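PDB 6R2M: glycoside transferase from Listeria monocytogenes, which is probably an extracellular glycoside hydrolase that acts on exopolysaccharide, with transferase activity also possible. Local coordinates for residues A[178-190]-A[219-233]. Numbering follows the deposited sequence.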
loop_
_atom_site.group_PDB
_atom_site.type_symbol
_atom_site.label_atom_id
_atom_site.label_comp_id
_atom_site.label_asym_id
_atom_site.label_seq_id
_atom_site.Cartn_x
_atom_site.Cartn_y
_atom_site.Cartn_z
ATOM N N TYR A 178 4.598 5.162 17.526
ATOM C CA TYR A 178 5.279 5.864 16.454
ATOM C C TYR A 178 6.779 5.958 16.680
ATOM O O TYR A 178 7.496 6.440 15.790
ATOM C CB TYR A 178 4.682 7.263 16.289
ATOM C CG TYR A 178 3.202 7.237 15.955
ATOM C CD1 TYR A 178 2.770 7.227 14.640
ATOM C CD2 TYR A 178 2.242 7.204 16.960
ATOM C CE1 TYR A 178 1.421 7.206 14.331
ATOM C CE2 TYR A 178 0.887 7.170 16.663
ATOM C CZ TYR A 178 0.489 7.167 15.342
ATOM O OH TYR A 178 -0.847 7.152 15.012
ATOM N N LEU A 179 7.272 5.487 17.824
ATOM C CA LEU A 179 8.707 5.556 18.082
ATOM C C LEU A 179 9.540 4.899 16.990
ATOM O O LEU A 179 10.591 5.465 16.645
ATOM C CB LEU A 179 9.040 4.942 19.451
ATOM C CG LEU A 179 10.460 5.223 19.956
ATOM C CD1 LEU A 179 10.511 6.608 20.567
ATOM C CD2 LEU A 179 10.925 4.189 20.974
ATOM N N PRO A 180 9.157 3.750 16.408
ATOM C CA PRO A 180 10.002 3.183 15.341
ATOM C C PRO A 180 10.205 4.134 14.175
ATOM O O PRO A 180 11.350 4.365 13.771
ATOM C CB PRO A 180 9.245 1.907 14.937
ATOM C CG PRO A 180 8.573 1.484 16.221
ATOM C CD PRO A 180 8.153 2.773 16.875
ATOM N N ILE A 181 9.131 4.719 13.635
ATOM C CA ILE A 181 9.306 5.589 12.473
ATOM C C ILE A 181 9.865 6.956 12.861
ATOM O O ILE A 181 10.444 7.651 12.014
ATOM C CB ILE A 181 7.973 5.696 11.701
ATOM C CG1 ILE A 181 8.180 6.235 10.280
ATOM C CG2 ILE A 181 6.960 6.541 12.463
ATOM C CD1 ILE A 181 8.991 5.313 9.369
ATOM N N GLN A 182 9.739 7.353 14.124
ATOM C CA GLN A 182 10.358 8.597 14.571
ATOM C C GLN A 182 11.865 8.480 14.723
ATOM O O GLN A 182 12.552 9.508 14.661
ATOM C CB GLN A 182 9.773 9.036 15.910
ATOM C CG GLN A 182 8.369 9.585 15.813
ATOM C CD GLN A 182 7.695 9.698 17.178
ATOM O OE1 GLN A 182 8.240 9.255 18.184
ATOM N NE2 GLN A 182 6.502 10.282 17.207
ATOM N N THR A 183 12.391 7.275 14.917
ATOM C CA THR A 183 13.790 7.106 15.299
ATOM C C THR A 183 14.617 6.310 14.295
ATOM O O THR A 183 15.833 6.173 14.489
ATOM C CB THR A 183 13.884 6.456 16.686
ATOM O OG1 THR A 183 13.215 5.185 16.702
ATOM C CG2 THR A 183 13.218 7.349 17.723
ATOM N N VAL A 184 14.005 5.798 13.224
ATOM C CA VAL A 184 14.755 5.053 12.216
ATOM C C VAL A 184 15.700 5.995 11.473
ATOM O O VAL A 184 15.425 7.196 11.313
ATOM C CB VAL A 184 13.785 4.345 11.246
ATOM C CG1 VAL A 184 13.016 5.361 10.413
ATOM C CG2 VAL A 184 14.517 3.363 10.345
ATOM N N ASN A 185 16.839 5.446 11.040
ATOM C CA ASN A 185 17.813 6.140 10.213
ATOM C C ASN A 185 17.919 5.464 8.854
ATOM O O ASN A 185 17.620 4.277 8.701
ATOM C CB ASN A 185 19.204 6.148 10.871
ATOM C CG ASN A 185 19.230 6.961 12.134
ATOM O OD1 ASN A 185 18.612 8.024 12.203
ATOM N ND2 ASN A 185 19.913 6.462 13.148
ATOM N N ALA A 186 18.342 6.244 7.863
ATOM C CA ALA A 186 18.723 5.726 6.554
ATOM C C ALA A 186 20.190 6.058 6.294
ATOM O O ALA A 186 20.653 7.147 6.636
ATOM C CB ALA A 186 17.836 6.319 5.454
ATOM N N ASP A 187 20.934 5.111 5.704
ATOM C CA ASP A 187 22.369 5.367 5.533
ATOM C C ASP A 187 22.994 4.689 4.313
ATOM O O ASP A 187 23.998 3.972 4.447
ATOM C CB ASP A 187 23.116 4.941 6.799
ATOM C CG ASP A 187 24.511 5.543 6.890
ATOM O OD1 ASP A 187 24.734 6.636 6.327
ATOM O OD2 ASP A 187 25.391 4.906 7.517
ATOM N N PRO A 188 22.477 4.922 3.097
ATOM C CA PRO A 188 21.372 5.824 2.747
ATOM C C PRO A 188 20.010 5.124 2.715
ATOM O O PRO A 188 19.015 5.782 2.417
ATOM C CB PRO A 188 21.768 6.310 1.349
ATOM C CG PRO A 188 22.413 5.092 0.753
ATOM C CD PRO A 188 23.107 4.357 1.889
ATOM N N PHE A 189 19.971 3.826 3.017
ATOM C CA PHE A 189 18.732 3.065 3.034
ATOM C C PHE A 189 18.249 2.859 4.460
ATOM O O PHE A 189 19.043 2.757 5.397
ATOM C CB PHE A 189 18.917 1.709 2.359
ATOM C CG PHE A 189 19.497 1.804 0.984
ATOM C CD1 PHE A 189 18.730 2.289 -0.074
ATOM C CD2 PHE A 189 20.806 1.398 0.742
ATOM C CE1 PHE A 189 19.264 2.378 -1.355
ATOM C CE2 PHE A 189 21.342 1.482 -0.541
ATOM C CZ PHE A 189 20.563 1.971 -1.584
ATOM N N PHE A 190 16.931 2.785 4.604
ATOM C CA PHE A 190 16.324 2.553 5.907
ATOM C C PHE A 190 16.545 1.112 6.348
ATOM O O PHE A 190 16.446 0.182 5.538
ATOM C CB PHE A 190 14.821 2.800 5.854
ATOM C CG PHE A 190 14.433 4.228 5.651
ATOM C CD1 PHE A 190 14.324 5.090 6.725
ATOM C CD2 PHE A 190 14.113 4.703 4.375
ATOM C CE1 PHE A 190 13.931 6.403 6.536
ATOM C CE2 PHE A 190 13.728 6.021 4.183
ATOM C CZ PHE A 190 13.632 6.865 5.257
ATOM N N TYR A 219 7.861 8.006 7.018
ATOM C CA TYR A 219 8.764 8.898 7.732
ATOM C C TYR A 219 8.320 10.346 7.592
ATOM O O TYR A 219 8.248 11.087 8.580
ATOM C CB TYR A 219 10.183 8.718 7.200
ATOM C CG TYR A 219 11.228 9.406 8.017
ATOM C CD1 TYR A 219 11.541 10.744 7.795
ATOM C CD2 TYR A 219 11.922 8.721 8.999
ATOM C CE1 TYR A 219 12.519 11.369 8.530
ATOM C CE2 TYR A 219 12.893 9.335 9.748
ATOM C CZ TYR A 219 13.182 10.662 9.512
ATOM O OH TYR A 219 14.159 11.259 10.260
ATOM N N PHE A 220 8.064 10.778 6.360
ATOM C CA PHE A 220 7.628 12.151 6.146
ATOM C C PHE A 220 6.278 12.403 6.794
ATOM O O PHE A 220 6.055 13.454 7.408
ATOM C CB PHE A 220 7.547 12.459 4.657
ATOM C CG PHE A 220 7.112 13.862 4.370
ATOM C CD1 PHE A 220 5.824 14.124 3.932
ATOM C CD2 PHE A 220 7.989 14.920 4.547
ATOM C CE1 PHE A 220 5.413 15.429 3.677
ATOM C CE2 PHE A 220 7.584 16.218 4.284
ATOM C CZ PHE A 220 6.297 16.469 3.847
ATOM N N ASP A 221 5.363 11.441 6.669
ATOM C CA ASP A 221 4.020 11.609 7.223
ATOM C C ASP A 221 4.052 11.822 8.729
ATOM O O ASP A 221 3.282 12.634 9.261
ATOM C CB ASP A 221 3.163 10.393 6.895
ATOM C CG ASP A 221 2.725 10.363 5.450
ATOM O OD1 ASP A 221 2.853 11.398 4.762
ATOM O OD2 ASP A 221 2.237 9.302 5.010
ATOM N N GLU A 222 4.910 11.088 9.439
ATOM C CA GLU A 222 4.952 11.175 10.893
ATOM C C GLU A 222 5.829 12.328 11.358
ATOM O O GLU A 222 5.454 13.061 12.279
ATOM C CB GLU A 222 5.459 9.856 11.487
ATOM C CG GLU A 222 5.830 9.937 12.987
ATOM C CD GLU A 222 4.664 10.369 13.856
ATOM O OE1 GLU A 222 3.507 10.180 13.444
ATOM O OE2 GLU A 222 4.915 10.915 14.956
ATOM N N ASN A 223 7.007 12.486 10.752
ATOM C CA ASN A 223 8.010 13.401 11.277
ATOM C C ASN A 223 7.952 14.794 10.667
ATOM O O ASN A 223 8.530 15.725 11.250
ATOM C CB ASN A 223 9.409 12.801 11.077
ATOM C CG ASN A 223 9.585 11.515 11.847
ATOM O OD1 ASN A 223 9.240 11.448 13.030
ATOM N ND2 ASN A 223 10.115 10.486 11.195
ATOM N N GLY A 224 7.284 14.966 9.525
ATOM C CA GLY A 224 7.115 16.276 8.927
ATOM C C GLY A 224 8.278 16.746 8.089
ATOM O O GLY A 224 8.236 17.869 7.565
ATOM N N ASP A 225 9.319 15.938 7.967
ATOM C CA ASP A 225 10.474 16.243 7.141
ATOM C C ASP A 225 10.963 14.944 6.530
ATOM O O ASP A 225 10.691 13.861 7.049
ATOM C CB ASP A 225 11.616 16.867 7.944
ATOM C CG ASP A 225 11.285 18.244 8.478
ATOM O OD1 ASP A 225 10.944 18.350 9.676
ATOM O OD2 ASP A 225 11.381 19.213 7.700
ATOM N N VAL A 226 11.711 15.055 5.443
ATOM C CA VAL A 226 12.242 13.855 4.815
ATOM C C VAL A 226 13.486 13.402 5.554
ATOM O O VAL A 226 14.213 14.195 6.171
ATOM C CB VAL A 226 12.544 14.062 3.317
ATOM C CG1 VAL A 226 11.267 14.317 2.525
ATOM C CG2 VAL A 226 13.555 15.186 3.113
ATOM N N GLU A 227 13.743 12.110 5.466
ATOM C CA GLU A 227 15.017 11.585 5.915
ATOM C C GLU A 227 16.028 12.008 4.864
ATOM O O GLU A 227 15.884 11.618 3.696
ATOM C CB GLU A 227 14.967 10.061 6.056
ATOM C CG GLU A 227 15.829 9.518 7.171
ATOM C CD GLU A 227 17.323 9.560 6.855
ATOM O OE1 GLU A 227 17.698 9.777 5.688
ATOM O OE2 GLU A 227 18.123 9.379 7.809
ATOM N N PRO A 228 17.030 12.828 5.207
ATOM C CA PRO A 228 17.838 13.468 4.157
ATOM C C PRO A 228 18.802 12.539 3.455
ATOM O O PRO A 228 19.184 12.829 2.314
ATOM C CB PRO A 228 18.598 14.570 4.917
ATOM C CG PRO A 228 18.698 14.046 6.311
ATOM C CD PRO A 228 17.392 13.308 6.551
ATOM N N ASN A 229 19.213 11.442 4.092
ATOM C CA ASN A 229 20.124 10.512 3.448
ATOM C C ASN A 229 19.416 9.738 2.356
ATOM O O ASN A 229 19.950 9.573 1.254
ATOM C CB ASN A 229 20.701 9.559 4.488
ATOM C CG ASN A 229 21.381 10.301 5.592
ATOM O OD1 ASN A 229 22.452 10.860 5.375
ATOM N ND2 ASN A 229 20.754 10.355 6.768
ATOM N N PHE A 230 18.213 9.252 2.642
ATOM C CA PHE A 230 17.457 8.597 1.589
ATOM C C PHE A 230 17.049 9.587 0.511
ATOM O O PHE A 230 17.076 9.261 -0.683
ATOM C CB PHE A 230 16.233 7.896 2.176
ATOM C CG PHE A 230 15.529 7.035 1.191
ATOM C CD1 PHE A 230 16.115 5.866 0.734
ATOM C CD2 PHE A 230 14.269 7.385 0.734
ATOM C CE1 PHE A 230 15.451 5.049 -0.191
ATOM C CE2 PHE A 230 13.604 6.581 -0.179
ATOM C CZ PHE A 230 14.196 5.413 -0.644
ATOM N N ASP A 231 16.642 10.797 0.910
ATOM C CA ASP A 231 16.219 11.772 -0.083
ATOM C C ASP A 231 17.366 12.107 -1.019
ATOM O O ASP A 231 17.179 12.164 -2.238
ATOM C CB ASP A 231 15.688 13.031 0.597
ATOM C CG ASP A 231 15.000 13.976 -0.373
ATOM O OD1 ASP A 231 13.981 13.584 -0.967
ATOM O OD2 ASP A 231 15.485 15.113 -0.549
ATOM N N ASN A 232 18.579 12.260 -0.472
ATOM C CA ASN A 232 19.730 12.558 -1.312
ATOM C C ASN A 232 20.039 11.406 -2.260
ATOM O O ASN A 232 20.377 11.630 -3.430
ATOM C CB ASN A 232 20.953 12.867 -0.458
ATOM C CG ASN A 232 22.218 12.954 -1.284
ATOM O OD1 ASN A 232 23.047 12.041 -1.268
ATOM N ND2 ASN A 232 22.362 14.045 -2.032
ATOM N N PHE A 233 19.928 10.165 -1.787
ATOM C CA PHE A 233 20.134 9.034 -2.681
ATOM C C PHE A 233 19.178 9.112 -3.869
ATOM O O PHE A 233 19.582 8.930 -5.018
ATOM C CB PHE A 233 19.940 7.718 -1.926
ATOM C CG PHE A 233 20.094 6.512 -2.798
ATOM C CD1 PHE A 233 21.343 6.079 -3.170
ATOM C CD2 PHE A 233 18.979 5.823 -3.252
ATOM C CE1 PHE A 233 21.494 4.966 -3.992
ATOM C CE2 PHE A 233 19.121 4.702 -4.070
ATOM C CZ PHE A 233 20.380 4.282 -4.434
HETATM O O HOH W 1 11.526 11.964 15.150
#
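The buried carboxylate of E227 does two jobs at once: it N-caps helix 228-241 and pins the passing chain at A186. OE1 takes the backbone N of F230 at 3.1 Å and, weakly, that of N229. OE2 accepts A186 N from above the carboxylate plane, 3.1 Å away, and N229 ND2 on its syn side, close to that plane; these bonds fix the carboxylate's rotation, and the helix N-terminus probably favours its negative charge. The A186 methyl packs against E227 and lies over the centre of the F190 ring.

F190, Y219 and F230 form an aromatic cluster in which F190 meets each of the other two rings at an oblique angle, its CE2 3.6 Å from F230 CG and its CE1 against Y219. Past the cis peptide before P188, the P188 O sits at the in-plane edge of the F230 ring, and F189 turns its edge to the face of F233, planes 68° apart.

At the other end E222 crosses the I181 methyl CG2. With CG anti to the backbone N (chi1 168°) and a bend at chi2, its carboxylate reaches Q182, whose NE2 donates to OE2 at 2.8 Å from the anti side, tilted out of the carboxylate plane. N223 ND2 spans 3.0 Å to I181 O while lying over the centre of the Y219 ring, and a water bridges N223 OD1 and Q182 O.

Helix 179-183 runs at 103° to the last turn, 219-223, of helix 209-223, and the following loop runs on to the start of helix 228-241. I215 and A216 of helix 209-223 back the aromatic cluster, F199 of strand 198-200 touches V184, and Y248 of strand 247-249 packs edge-to-face with F233.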